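Local coordinates for protein exopolygalacturonate lyase (Vibrio vulnificus, PDB 5A29) that probably cleaves pectate by beta-elimination, as a manganese-binding member of polysaccharide lyase family 2, releasing product from chain ends as an exolyase, at residues Pro55-Gly60 with Val111-Tyr116; Ser220-Met225 with Lys271-Pro276; Lys453-Leu458 with Gln482-Glu487. All blocks are in the same frame, centred on the assembly; numbering follows the deposited sequence.

Contact 1: Pro55-Gly60 with Val111-Tyr116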
ATOM      1  N   PRO A  55      19.709 -14.808 -11.136  1.00 30.55           N
ATOM      2  CA  PRO A  55      19.327 -13.402 -11.000  1.00 30.72           C
ATOM      3  C   PRO A  55      18.417 -13.064  -9.798  1.00 28.52           C
ATOM      4  O   PRO A  55      18.234 -11.877  -9.528  1.00 32.85           O
ATOM      5  CB  PRO A  55      18.610 -13.116 -12.299  1.00 29.42           C
ATOM      6  CG  PRO A  55      19.193 -14.101 -13.272  1.00 30.79           C
ATOM      7  CD  PRO A  55      19.364 -15.346 -12.465  1.00 28.90           C
ATOM      8  N   LEU A  56      17.861 -14.059  -9.090  1.00 26.50           N
ATOM      9  CA  LEU A  56      16.953 -13.722  -7.997  1.00 26.45           C
ATOM     10  C   LEU A  56      17.633 -12.882  -6.910  1.00 29.45           C
ATOM     11  O   LEU A  56      18.845 -13.025  -6.655  1.00 26.47           O
ATOM     12  CB  LEU A  56      16.320 -14.966  -7.373  1.00 26.84           C
ATOM     13  CG  LEU A  56      15.416 -15.890  -8.192  1.00 26.53           C
ATOM     14  CD1 LEU A  56      14.968 -16.946  -7.167  1.00 27.96           C
ATOM     15  CD2 LEU A  56      14.256 -15.108  -8.795  1.00 26.72           C
ATOM     16  N   LEU A  57      16.850 -12.093  -6.188  1.00 26.15           N
ATOM     17  CA  LEU A  57      17.359 -11.249  -5.111  1.00 24.27           C
ATOM     18  C   LEU A  57      16.776 -11.683  -3.790  1.00 27.42           C
ATOM     19  O   LEU A  57      15.613 -12.092  -3.722  1.00 24.08           O
ATOM     20  CB  LEU A  57      16.953  -9.784  -5.358  1.00 26.25           C
ATOM     21  CG  LEU A  57      17.771  -8.986  -6.364  1.00 27.41           C
ATOM     22  CD1 LEU A  57      17.125  -7.634  -6.517  1.00 28.17           C
ATOM     23  CD2 LEU A  57      19.194  -8.758  -5.854  1.00 30.84           C
ATOM     24  N   ALA A  58      17.561 -11.498  -2.732  1.00 23.11           N
ATOM     25  CA  ALA A  58      17.100 -11.612  -1.386  1.00 24.74           C
ATOM     26  C   ALA A  58      16.070 -10.489  -1.120  1.00 27.80           C
ATOM     27  O   ALA A  58      16.216  -9.382  -1.602  1.00 24.40           O
ATOM     28  CB  ALA A  58      18.297 -11.471  -0.432  1.00 27.85           C
ATOM     29  N   ASP A  59      15.071 -10.758  -0.293  1.00 27.14           N
ATOM     30  CA  ASP A  59      14.217  -9.661   0.223  1.00 25.49           C
ATOM     31  C   ASP A  59      14.923  -8.707   1.159  1.00 23.70           C
ATOM     32  O   ASP A  59      14.497  -7.560   1.329  1.00 21.07           O
ATOM     33  CB  ASP A  59      13.132 -10.255   1.096  1.00 27.21           C
ATOM     34  CG  ASP A  59      11.964 -10.742   0.315  1.00 34.96           C
ATOM     35  OD1 ASP A  59      12.172 -11.047  -0.872  1.00 34.88           O
ATOM     36  OD2 ASP A  59      10.822 -10.799   0.909  1.00 37.08           O
ATOM     37  N   GLY A  60      15.922  -9.197   1.904  1.00 19.91           N
ATOM     38  CA  GLY A  60      16.479  -8.394   2.981  1.00 20.18           C
ATOM     39  C   GLY A  60      17.941  -8.853   3.226  1.00 22.71           C
ATOM     40  O   GLY A  60      18.292  -9.972   2.849  1.00 21.93           O
ATOM     41  N   VAL A 111      15.253  -5.805 -15.806  1.00 22.89           N
ATOM     42  CA  VAL A 111      14.723  -6.740 -16.837  1.00 26.24           C
ATOM     43  C   VAL A 111      15.237  -8.153 -16.634  1.00 27.70           C
ATOM     44  O   VAL A 111      14.452  -9.119 -16.538  1.00 25.26           O
ATOM     45  CB  VAL A 111      14.977  -6.245 -18.263  1.00 27.21           C
ATOM     46  CG1 VAL A 111      14.554  -7.319 -19.323  1.00 28.85           C
ATOM     47  CG2 VAL A 111      14.255  -4.945 -18.515  1.00 25.06           C
ATOM     48  N   ARG A 112      16.554  -8.290 -16.445  1.00 28.01           N
ATOM     49  CA  ARG A 112      17.137  -9.594 -16.194  1.00 27.06           C
ATOM     50  C   ARG A 112      16.558 -10.373 -14.995  1.00 27.16           C
ATOM     51  O   ARG A 112      16.309 -11.594 -15.069  1.00 25.43           O
ATOM     52  CB  ARG A 112      18.691  -9.468 -16.064  1.00 33.01           C
ATOM     53  CG  ARG A 112      19.434 -10.808 -16.160  1.00 37.59           C
ATOM     54  CD  ARG A 112      20.966 -10.623 -16.223  1.00 33.67           C
ATOM     55  NE  ARG A 112      21.427 -10.364 -14.866  1.00 35.54           N
ATOM     56  CZ  ARG A 112      21.827 -11.302 -14.013  1.00 35.78           C
ATOM     57  NH1 ARG A 112      21.930 -12.556 -14.399  1.00 35.92           N
ATOM     58  NH2 ARG A 112      22.150 -10.972 -12.767  1.00 36.81           N
ATOM     59  N   ILE A 113      16.412  -9.695 -13.863  1.00 22.63           N
ATOM     60  CA  ILE A 113      15.801 -10.300 -12.668  1.00 23.35           C
ATOM     61  C   ILE A 113      14.341 -10.727 -12.989  1.00 23.68           C
ATOM     62  O   ILE A 113      13.864 -11.820 -12.604  1.00 24.42           O
ATOM     63  CB  ILE A 113      15.734  -9.253 -11.536  1.00 25.00           C
ATOM     64  CG1 ILE A 113      17.185  -8.948 -11.045  1.00 25.41           C
ATOM     65  CG2 ILE A 113      14.846  -9.803 -10.400  1.00 24.05           C
ATOM     66  CD1 ILE A 113      17.352  -7.652 -10.256  1.00 26.74           C
ATOM     67  N   THR A 114      13.612  -9.791 -13.566  1.00 25.07           N
ATOM     68  CA  THR A 114      12.173  -9.963 -13.778  1.00 24.89           C
ATOM     69  C   THR A 114      11.937 -11.109 -14.773  1.00 28.70           C
ATOM     70  O   THR A 114      11.074 -11.986 -14.544  1.00 26.24           O
ATOM     71  CB  THR A 114      11.547  -8.653 -14.225  1.00 25.80           C
ATOM     72  OG1 THR A 114      11.714  -7.699 -13.130  1.00 22.52           O
ATOM     73  CG2 THR A 114      10.054  -8.811 -14.480  1.00 27.03           C
ATOM     74  N   ARG A 115      12.722 -11.123 -15.843  1.00 25.43           N
ATOM     75  CA  ARG A 115      12.532 -12.128 -16.892  1.00 28.14           C
ATOM     76  C   ARG A 115      12.824 -13.513 -16.304  1.00 28.40           C
ATOM     77  O   ARG A 115      12.131 -14.498 -16.619  1.00 31.38           O
ATOM     78  CB  ARG A 115      13.445 -11.823 -18.076  1.00 28.10           C
ATOM     79  CG  ARG A 115      13.022 -12.611 -19.308  1.00 40.47           C
ATOM     80  CD  ARG A 115      13.992 -12.607 -20.461  1.00 43.81           C
ATOM     81  NE  ARG A 115      14.415 -11.298 -20.931  1.00 48.87           N
ATOM     82  CZ  ARG A 115      13.640 -10.414 -21.547  1.00 44.29           C
ATOM     83  NH1 ARG A 115      12.343 -10.625 -21.665  1.00 49.02           N
ATOM     84  NH2 ARG A 115      14.164  -9.281 -21.978  1.00 44.75           N
ATOM     85  N   TYR A 116      13.812 -13.624 -15.417  1.00 25.99           N
ATOM     86  CA  TYR A 116      14.130 -14.947 -14.843  1.00 26.07           C
ATOM     87  C   TYR A 116      13.001 -15.429 -13.876  1.00 28.16           C
ATOM     88  O   TYR A 116      12.688 -16.617 -13.798  1.00 28.02           O
ATOM     89  CB  TYR A 116      15.444 -14.877 -14.071  1.00 25.90           C
ATOM     90  CG  TYR A 116      15.877 -16.169 -13.422  1.00 28.42           C
ATOM     91  CD1 TYR A 116      16.549 -17.161 -14.176  1.00 31.28           C
ATOM     92  CD2 TYR A 116      15.599 -16.424 -12.097  1.00 26.94           C
ATOM     93  CE1 TYR A 116      16.949 -18.362 -13.564  1.00 29.68           C
ATOM     94  CE2 TYR A 116      15.994 -17.605 -11.474  1.00 33.09           C
ATOM     95  CZ  TYR A 116      16.657 -18.586 -12.227  1.00 38.58           C
ATOM     96  OH  TYR A 116      17.024 -19.773 -11.618  1.00 37.75           O
TER

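Contact 2: Ser220-Met225 with Lys271-Pro276. With SRT (S,R meso-tartaric acid), chain D.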
ATOM      1  N   SER A 220     -31.422   3.456   0.316  1.00 28.70           N
ATOM      2  CA  SER A 220     -32.355   3.929   1.356  1.00 29.09           C
ATOM      3  C   SER A 220     -32.137   3.163   2.686  1.00 28.59           C
ATOM      4  O   SER A 220     -32.648   3.590   3.712  1.00 33.38           O
ATOM      5  CB  SER A 220     -33.812   3.781   0.915  1.00 29.94           C
ATOM      6  OG  SER A 220     -34.062   2.401   0.776  1.00 30.36           O
ATOM      7  N   LYS A 221     -31.375   2.075   2.676  1.00 26.14           N
ATOM      8  CA  LYS A 221     -31.030   1.347   3.907  1.00 22.44           C
ATOM      9  C   LYS A 221     -29.716   1.781   4.551  1.00 23.08           C
ATOM     10  O   LYS A 221     -29.524   1.564   5.740  1.00 20.66           O
ATOM     11  CB  LYS A 221     -30.997  -0.135   3.665  1.00 26.33           C
ATOM     12  CG  LYS A 221     -32.377  -0.732   3.326  1.00 37.07           C
ATOM     13  CD  LYS A 221     -32.326  -2.243   3.498  1.00 48.79           C
ATOM     14  CE  LYS A 221     -33.694  -2.905   3.336  1.00 59.09           C
ATOM     15  NZ  LYS A 221     -34.774  -1.878   3.358  1.00 57.28           N
ATOM     16  N   LEU A 222     -28.854   2.497   3.816  1.00 21.83           N
ATOM     17  CA  LEU A 222     -27.541   2.958   4.446  1.00 21.92           C
ATOM     18  C   LEU A 222     -27.793   3.764   5.733  1.00 27.00           C
ATOM     19  O   LEU A 222     -28.712   4.600   5.753  1.00 24.76           O
ATOM     20  CB  LEU A 222     -26.784   3.795   3.394  1.00 21.14           C
ATOM     21  CG  LEU A 222     -26.327   3.031   2.154  1.00 20.62           C
ATOM     22  CD1 LEU A 222     -25.768   4.082   1.186  1.00 21.96           C
ATOM     23  CD2 LEU A 222     -25.192   2.059   2.550  1.00 20.36           C
ATOM     24  N   PRO A 223     -27.018   3.565   6.829  1.00 24.30           N
ATOM     25  CA  PRO A 223     -25.660   3.020   6.822  1.00 22.64           C
ATOM     26  C   PRO A 223     -25.621   1.503   6.947  1.00 26.79           C
ATOM     27  O   PRO A 223     -24.516   0.916   7.041  1.00 21.13           O
ATOM     28  CB  PRO A 223     -25.015   3.706   8.065  1.00 23.37           C
ATOM     29  CG  PRO A 223     -26.164   3.949   8.990  1.00 25.85           C
ATOM     30  CD  PRO A 223     -27.304   4.356   8.051  1.00 24.20           C
ATOM     31  N   ILE A 224     -26.796   0.847   7.003  1.00 20.53           N
ATOM     32  CA  ILE A 224     -26.800  -0.609   6.937  1.00 22.42           C
ATOM     33  C   ILE A 224     -26.469  -1.055   5.510  1.00 23.10           C
ATOM     34  O   ILE A 224     -26.983  -0.515   4.560  1.00 22.59           O
ATOM     35  CB  ILE A 224     -28.204  -1.200   7.332  1.00 24.22           C
ATOM     36  CG1 ILE A 224     -28.681  -0.629   8.665  1.00 30.08           C
ATOM     37  CG2 ILE A 224     -28.220  -2.724   7.179  1.00 26.34           C
ATOM     38  CD1 ILE A 224     -27.962  -1.199   9.838  1.00 34.10           C
ATOM     39  N   MET A 225     -25.620  -2.050   5.349  1.00 20.45           N
ATOM     40  CA  MET A 225     -25.225  -2.471   3.997  1.00 22.53           C
ATOM     41  C   MET A 225     -25.756  -3.866   3.767  1.00 25.19           C
ATOM     42  O   MET A 225     -26.107  -4.581   4.750  1.00 25.72           O
ATOM     43  CB  MET A 225     -23.682  -2.493   3.915  1.00 21.37           C
ATOM     44  CG  MET A 225     -23.156  -1.070   4.112  1.00 21.44           C
ATOM     45  SD  MET A 225     -21.361  -0.980   3.876  1.00 23.61           S
ATOM     46  CE  MET A 225     -21.149   0.688   4.502  1.00 19.56           C
ATOM     47  N   LYS A 271     -18.264   3.706  -3.612  1.00 19.54           N
ATOM     48  CA  LYS A 271     -18.849   5.024  -3.723  1.00 21.35           C
ATOM     49  C   LYS A 271     -20.361   4.989  -3.414  1.00 20.13           C
ATOM     50  O   LYS A 271     -20.893   5.931  -2.780  1.00 20.41           O
ATOM     51  CB  LYS A 271     -18.595   5.652  -5.107  1.00 21.82           C
ATOM     52  CG  LYS A 271     -17.131   5.664  -5.599  1.00 29.87           C
ATOM     53  CD  LYS A 271     -16.069   6.184  -4.634  1.00 36.40           C
ATOM     54  CE  LYS A 271     -14.612   5.675  -5.001  1.00 41.14           C
ATOM     55  NZ  LYS A 271     -14.188   4.181  -4.784  1.00 31.63           N
ATOM     56  N   LEU A 272     -21.032   3.953  -3.912  1.00 18.62           N
ATOM     57  CA  LEU A 272     -22.515   3.851  -3.698  1.00 18.86           C
ATOM     58  C   LEU A 272     -22.873   3.659  -2.238  1.00 20.75           C
ATOM     59  O   LEU A 272     -23.964   4.030  -1.819  1.00 20.73           O
ATOM     60  CB  LEU A 272     -23.055   2.648  -4.478  1.00 20.77           C
ATOM     61  CG  LEU A 272     -23.016   2.894  -6.011  1.00 20.46           C
ATOM     62  CD1 LEU A 272     -23.376   1.568  -6.680  1.00 21.55           C
ATOM     63  CD2 LEU A 272     -23.986   4.049  -6.376  1.00 24.28           C
ATOM     64  N   ALA A 273     -21.960   3.051  -1.459  1.00 20.45           N
ATOM     65  CA  ALA A 273     -22.174   2.810  -0.053  1.00 19.59           C
ATOM     66  C   ALA A 273     -21.661   3.914   0.895  1.00 20.84           C
ATOM     67  O   ALA A 273     -21.762   3.742   2.083  1.00 20.17           O
ATOM     68  CB  ALA A 273     -21.563   1.442   0.343  1.00 18.24           C
ATOM     69  N   LYS A 274     -21.182   5.051   0.375  1.00 18.07           N
ATOM     70  CA  LYS A 274     -20.745   6.141   1.197  1.00 20.23           C
ATOM     71  C   LYS A 274     -21.887   6.639   2.089  1.00 21.37           C
ATOM     72  O   LYS A 274     -23.098   6.474   1.780  1.00 17.40           O
ATOM     73  CB  LYS A 274     -20.132   7.298   0.376  1.00 20.24           C
ATOM     74  CG  LYS A 274     -21.164   8.247  -0.230  1.00 24.43           C
ATOM     75  CD  LYS A 274     -20.363   9.161  -1.151  1.00 34.49           C
ATOM     76  CE  LYS A 274     -20.937   9.195  -2.542  1.00 46.85           C
ATOM     77  NZ  LYS A 274     -21.928  10.293  -2.490  1.00 43.89           N
ATOM     78  N   HIS A 275     -21.517   7.216   3.211  1.00 18.66           N
ATOM     79  CA  HIS A 275     -22.584   7.654   4.177  1.00 19.34           C
ATOM     80  C   HIS A 275     -23.576   8.643   3.541  1.00 20.29           C
ATOM     81  O   HIS A 275     -23.195   9.608   2.927  1.00 19.19           O
ATOM     82  CB  HIS A 275     -22.002   8.305   5.425  1.00 18.02           C
ATOM     83  CG  HIS A 275     -23.023   8.444   6.506  1.00 20.76           C
ATOM     84  ND1 HIS A 275     -23.964   9.460   6.511  1.00 22.34           N
ATOM     85  CD2 HIS A 275     -23.375   7.585   7.497  1.00 23.35           C
ATOM     86  CE1 HIS A 275     -24.801   9.260   7.527  1.00 23.71           C
ATOM     87  NE2 HIS A 275     -24.480   8.113   8.128  1.00 21.32           N
ATOM     88  N   PRO A 276     -24.870   8.362   3.636  1.00 21.45           N
ATOM     89  CA  PRO A 276     -25.828   9.119   2.800  1.00 24.43           C
ATOM     90  C   PRO A 276     -26.058  10.538   3.269  1.00 28.83           C
ATOM     91  O   PRO A 276     -26.550  11.335   2.522  1.00 31.94           O
ATOM     92  CB  PRO A 276     -27.138   8.307   2.943  1.00 29.05           C
ATOM     93  CG  PRO A 276     -26.967   7.557   4.251  1.00 31.07           C
ATOM     94  CD  PRO A 276     -25.486   7.213   4.332  1.00 23.21           C
TER
HETATM   95  O1  SRT D1568     -12.686   2.937   0.080  0.60 45.19           O
HETATM   96  O11 SRT D1568     -14.471   4.178   0.126  0.60 21.27           O
HETATM   97  C1  SRT D1568     -13.374   3.883  -0.366  0.60 33.05           C
HETATM   98  C2  SRT D1568     -12.820   4.525  -1.623  0.60 34.08           C
HETATM   99  O2  SRT D1568     -13.740   4.097  -2.565  0.60 36.11           O
HETATM  100  C3  SRT D1568     -12.662   6.053  -1.804  0.60 35.92           C
HETATM  101  O3  SRT D1568     -13.240   6.813  -0.770  0.60 41.05           O
HETATM  102  C4  SRT D1568     -11.251   6.588  -1.980  0.60 39.75           C
HETATM  103  O4  SRT D1568     -11.206   7.509  -2.842  0.60 39.59           O
HETATM  104  O41 SRT D1568     -10.250   6.109  -1.334  0.60 21.87           O

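Contact 3: Lys453-Leu458 with Gln482-Glu487. With EDO (1,2-ethanediol), chain P.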
ATOM      1  N   LYS A 453      -0.562  30.682  -5.361  1.00 27.02           N
ATOM      2  CA  LYS A 453       0.284  31.705  -5.980  1.00 31.14           C
ATOM      3  C   LYS A 453       1.274  32.294  -4.962  1.00 33.06           C
ATOM      4  O   LYS A 453       2.145  33.036  -5.358  1.00 41.38           O
ATOM      5  CB  LYS A 453      -0.578  32.823  -6.660  1.00 35.47           C
ATOM      6  CG  LYS A 453      -1.575  32.271  -7.682  1.00 35.07           C
ATOM      7  CD  LYS A 453      -1.989  33.321  -8.709  1.00 50.21           C
ATOM      8  CE  LYS A 453      -2.841  34.382  -8.077  1.00 46.49           C
ATOM      9  NZ  LYS A 453      -3.881  33.670  -7.290  1.00 56.71           N
ATOM     10  N   ALA A 454       1.137  32.008  -3.661  1.00 31.90           N
ATOM     11  CA  ALA A 454       2.022  32.619  -2.655  1.00 31.61           C
ATOM     12  C   ALA A 454       3.463  32.119  -2.828  1.00 33.86           C
ATOM     13  O   ALA A 454       3.709  31.071  -3.386  1.00 28.92           O
ATOM     14  CB  ALA A 454       1.547  32.328  -1.237  1.00 35.73           C
ATOM     15  N   LYS A 455       4.428  32.888  -2.377  1.00 31.24           N
ATOM     16  CA  LYS A 455       5.773  32.349  -2.280  1.00 33.62           C
ATOM     17  C   LYS A 455       5.848  31.799  -0.820  1.00 28.28           C
ATOM     18  O   LYS A 455       5.542  32.521   0.116  1.00 28.15           O
ATOM     19  CB  LYS A 455       6.765  33.477  -2.518  1.00 36.93           C
ATOM     20  CG  LYS A 455       8.198  33.043  -2.633  1.00 49.37           C
ATOM     21  CD  LYS A 455       9.117  34.251  -2.606  1.00 52.87           C
ATOM     22  CE  LYS A 455       9.514  34.541  -1.170  1.00 63.81           C
ATOM     23  NZ  LYS A 455      10.710  35.421  -1.194  1.00 76.44           N
ATOM     24  N   PRO A 456       6.207  30.515  -0.640  1.00 24.37           N
ATOM     25  CA  PRO A 456       6.113  29.914   0.708  1.00 23.71           C
ATOM     26  C   PRO A 456       7.262  30.434   1.582  1.00 26.52           C
ATOM     27  O   PRO A 456       8.192  30.990   1.023  1.00 24.43           O
ATOM     28  CB  PRO A 456       6.304  28.434   0.433  1.00 22.47           C
ATOM     29  CG  PRO A 456       7.139  28.381  -0.849  1.00 23.13           C
ATOM     30  CD  PRO A 456       6.629  29.544  -1.657  1.00 24.91           C
ATOM     31  N   THR A 457       7.143  30.318   2.906  1.00 24.42           N
ATOM     32  CA  THR A 457       8.229  30.569   3.872  1.00 24.86           C
ATOM     33  C   THR A 457       8.488  29.230   4.589  1.00 24.94           C
ATOM     34  O   THR A 457       7.790  28.877   5.541  1.00 23.56           O
ATOM     35  CB  THR A 457       7.811  31.662   4.892  1.00 33.13           C
ATOM     36  OG1 THR A 457       7.564  32.872   4.158  1.00 34.66           O
ATOM     37  CG2 THR A 457       8.938  31.952   5.881  1.00 31.77           C
ATOM     38  N   LEU A 458       9.419  28.450   4.066  1.00 22.79           N
ATOM     39  CA  LEU A 458       9.585  27.052   4.509  1.00 20.81           C
ATOM     40  C   LEU A 458      10.756  26.913   5.493  1.00 29.77           C
ATOM     41  O   LEU A 458      11.723  27.699   5.471  1.00 25.67           O
ATOM     42  CB  LEU A 458       9.841  26.146   3.322  1.00 20.53           C
ATOM     43  CG  LEU A 458       8.744  26.227   2.267  1.00 20.68           C
ATOM     44  CD1 LEU A 458       9.135  25.449   1.018  1.00 19.25           C
ATOM     45  CD2 LEU A 458       7.449  25.737   2.899  1.00 22.08           C
ATOM     46  N   GLN A 482       7.350  27.071  -7.480  1.00 21.68           N
ATOM     47  CA  GLN A 482       8.166  27.881  -6.619  1.00 22.21           C
ATOM     48  C   GLN A 482       9.466  27.151  -6.235  1.00 26.94           C
ATOM     49  O   GLN A 482       9.409  26.105  -5.624  1.00 24.47           O
ATOM     50  CB  GLN A 482       7.421  28.295  -5.347  1.00 22.55           C
ATOM     51  CG  GLN A 482       6.209  29.211  -5.641  1.00 21.82           C
ATOM     52  CD  GLN A 482       6.646  30.566  -6.184  1.00 33.54           C
ATOM     53  OE1 GLN A 482       5.921  31.160  -6.948  1.00 36.94           O
ATOM     54  NE2 GLN A 482       7.851  31.045  -5.801  1.00 28.53           N
ATOM     55  N   PRO A 483      10.616  27.669  -6.681  1.00 27.99           N
ATOM     56  CA  PRO A 483      11.894  27.006  -6.356  1.00 26.82           C
ATOM     57  C   PRO A 483      12.189  26.875  -4.867  1.00 22.14           C
ATOM     58  O   PRO A 483      13.000  26.040  -4.483  1.00 24.22           O
ATOM     59  CB  PRO A 483      12.957  27.915  -7.055  1.00 29.70           C
ATOM     60  CG  PRO A 483      12.316  29.285  -7.047  1.00 36.56           C
ATOM     61  CD  PRO A 483      10.829  29.002  -7.313  1.00 31.10           C
ATOM     62  N   GLU A 484      11.604  27.683  -4.016  1.00 21.10           N
ATOM     63  CA  GLU A 484      11.683  27.405  -2.602  1.00 22.47           C
ATOM     64  C   GLU A 484      11.377  25.934  -2.208  1.00 19.94           C
ATOM     65  O   GLU A 484      11.988  25.435  -1.251  1.00 19.65           O
ATOM     66  CB  GLU A 484      10.746  28.283  -1.792  1.00 28.86           C
ATOM     67  CG  GLU A 484      11.088  29.784  -1.839  1.00 37.29           C
ATOM     68  CD  GLU A 484      10.570  30.532  -3.093  1.00 41.03           C
ATOM     69  OE1 GLU A 484       9.994  29.945  -4.057  1.00 29.98           O
ATOM     70  OE2 GLU A 484      10.764  31.769  -3.109  1.00 58.26           O
ATOM     71  N   TYR A 485      10.430  25.265  -2.884  1.00 19.06           N
ATOM     72  CA  TYR A 485      10.111  23.879  -2.516  1.00 18.75           C
ATOM     73  C   TYR A 485      11.288  22.967  -2.851  1.00 20.17           C
ATOM     74  O   TYR A 485      11.475  21.915  -2.227  1.00 18.33           O
ATOM     75  CB  TYR A 485       8.885  23.364  -3.291  1.00 16.77           C
ATOM     76  CG  TYR A 485       7.636  23.964  -2.657  1.00 16.61           C
ATOM     77  CD1 TYR A 485       7.223  23.563  -1.391  1.00 20.61           C
ATOM     78  CD2 TYR A 485       6.904  24.953  -3.337  1.00 19.53           C
ATOM     79  CE1 TYR A 485       6.131  24.146  -0.763  1.00 19.08           C
ATOM     80  CE2 TYR A 485       5.798  25.532  -2.764  1.00 17.92           C
ATOM     81  CZ  TYR A 485       5.404  25.094  -1.475  1.00 20.98           C
ATOM     82  OH  TYR A 485       4.326  25.663  -0.888  1.00 22.53           O
ATOM     83  N   LEU A 486      12.055  23.327  -3.870  1.00 21.08           N
ATOM     84  CA  LEU A 486      13.226  22.483  -4.211  1.00 24.16           C
ATOM     85  C   LEU A 486      14.371  22.721  -3.237  1.00 24.23           C
ATOM     86  O   LEU A 486      15.133  21.795  -2.979  1.00 25.00           O
ATOM     87  CB  LEU A 486      13.730  22.798  -5.621  1.00 25.09           C
ATOM     88  CG  LEU A 486      12.739  22.392  -6.708  1.00 31.86           C
ATOM     89  CD1 LEU A 486      13.423  22.592  -8.060  1.00 35.67           C
ATOM     90  CD2 LEU A 486      12.320  20.954  -6.528  1.00 37.33           C
ATOM     91  N   GLU A 487      14.551  23.956  -2.797  1.00 21.38           N
ATOM     92  CA  GLU A 487      15.504  24.242  -1.689  1.00 22.80           C
ATOM     93  C   GLU A 487      15.183  23.410  -0.444  1.00 22.71           C
ATOM     94  O   GLU A 487      16.042  22.773   0.185  1.00 18.46           O
ATOM     95  CB  GLU A 487      15.464  25.721  -1.297  1.00 26.34           C
ATOM     96  CG  GLU A 487      16.512  26.083  -0.246  1.00 34.01           C
ATOM     97  CD  GLU A 487      16.671  27.591   0.017  1.00 48.08           C
ATOM     98  OE1 GLU A 487      15.963  28.414  -0.618  1.00 51.56           O
ATOM     99  OE2 GLU A 487      17.465  27.954   0.923  1.00 54.35           O
TER
HETATM  100  C1  EDO P1580       4.378  32.528   3.985  1.00 56.43           C
HETATM  101  O1  EDO P1580       4.905  32.775   2.668  1.00 57.81           O
HETATM  102  C2  EDO P1580       3.093  33.310   4.247  1.00 57.51           C
HETATM  103  O2  EDO P1580       2.731  34.025   3.059  1.00 61.26           O

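Contact 1: Pro55-Gly60 with Val111-Tyr116
Pro55 packs in an apolar, loop-on-helix contact against Arg112, Ile113 and Tyr116, on one side of helix 105-120, where the loop running toward strand 60-62 passes it. The backbones come closest at Pro55 and Ile113, whose CA atoms lie 5.0 Å apart, and no hydrogen bond joins the two segments. The proline ring sits on the phenol of Tyr116: CD lies over the middle of the aromatic face, 3.7 Å from the ring centroid and 12° off its normal, a CH-pi contact. A chi1 of 180°, which sets the Tyr116 ring beside its own carbonyl carbon and opposite the backbone N, brings it to the proline. Leu56 takes the edge of the same ring, its CG 3.7 Å from Tyr116 CE2 and its CD2 in the ring plane, so the phenol has neighbours over a face and along its rim. On another side of Pro55 the guanidinium of Arg112 comes close, with NH1 3.3 Å from Pro55 CG and Pro55 CB above the rim of the planar group; the bend at chi3 (79°) turns the guanidinium toward the proline, and Arg112 NE forms a salt bridge with Glu109. Ile113 completes the surface: CG1 lies 3.5 Å from Pro55 O, which accepts a hydrogen bond from Arg48, while CD1 meets Leu57 CD1 at 3.7 Å, the two side chains crossing at about a right angle. Beyond this contact Leu57 also rests on Phe90 of helix 88-101, Leu56 touches Ser82 of strand 78-82, and helix 162-168 packs on Val111, Thr114 and Arg115.

Contact 2: Ser220-Met225 with Lys271-Pro276
Leu272 to Pro276, the turn that ends helix 259-272, receive Leu222 and Met225 from the loop 220-225. Lys271, still helical, belongs to another surface: its amino group makes a salt bridge with Glu343 and lies beside a bound meso-tartrate, where the modelled separation of NZ from O2 is too short to be trusted. Leu272 offers its carbonyl O, 3.5 Å from CD1 of Leu222 and hydrogen-bonded to Gln219. At Ala273 the chain leaves helical geometry; its CB is touched by Leu222 CD2 at 4.3 Å and by Met225 CE at 4.2 Å. The thioether chain is extended beyond CG (chi3 -169°), which carries that methyl across to the alanine. Lys274 contributes mainly its backbone, its O lying 3.6 Å from Leu222 CD1. The imidazole of His275 then meets Pro223 obliquely, CD2 to CB 4.2 Å, while its ND1 accepts hydrogen bonds from the backbone N of Lys277 and Thr278. Pro276 closes the turn: its CD lies over the rim of the His275 ring and 3.8 Å from Leu222 CB, and its CG approaches Leu222 O. The peptide before Pro223 is cis, a kink directly after the leucine. Since no hydrogen bond crosses the two segments, they are joined by shape and apolar burial, with leucine methyls set against the carbonyls of Leu272, Ala273 and Lys274, where the chain leaves the helix.

Contact 3: Lys453-Leu458 with Gln482-Glu487
With CG of Glu484 beside its backbone N (chi1 -65°) and the chain bent at chi2 (82°), the carboxylate is turned toward Lys455, whose chain, its own CG anti to N, crosses it at about a right angle. Glu484 OE2 faces the lysine's CG and CD, modelled very close to CG, but NZ remains 4.1 Å from that oxygen, too far for a salt bridge although the opposite charges probably attract. The other oxygen is held within its own segment: Gln482 NE2 donates to Glu484 OE1 over 3.0 Å, in the plane of the amide, on the syn side of the carboxylate but tilted out of its plane, which steadies both groups. Pro456 packs against both Glu484 and Tyr485. Its CG meets Glu484 CB at 3.7 Å and lies over one face of the tyrosine ring, 4.1 Å from the centroid in a CH-pi contact tilted 29° from the normal, while its CD touches Gln482 CB at 4.0 Å. Farther along, Leu458 CD1 reaches Tyr485 CD1 at 3.6 Å and also rests on the carbonyl of Glu484. Tyr485 is buried, with Leu476, Tyr477 and Thr480 of helix 467-480 around it. At the outer side, Thr457 OG1 accepts a hydrogen bond from a bound ethanediol, probably from the crystallisation liquor. The loop leading into strand 457-458, which pairs antiparallel with 446-447, packs on the N-terminal part of helix 484-500 and on Gln482 just ahead of it, a short excursion between helices consistent with the alpha/alpha barrel of polysaccharide lyase family 2.

In the fold
From the N terminus the three contacts follow one another in series: each loop closes before the next opens, and none nests or crosses. Contact 1 brings helix 105-120 back to the loop after helix 27-46, closing over helix 88-101 and part of the antiparallel sheet. Contact 2 joins the loop before strand 227-228 to the end of helix 259-272, spanning mostly helical chain, and lies across the chain's centre from contact 1, about 45 Å between centres. Contact 3 closes the shortest loop, folding helix 484-500 onto the late hairpin through helix 467-480. No two touch; nearest atoms stay about 28 Å apart or more.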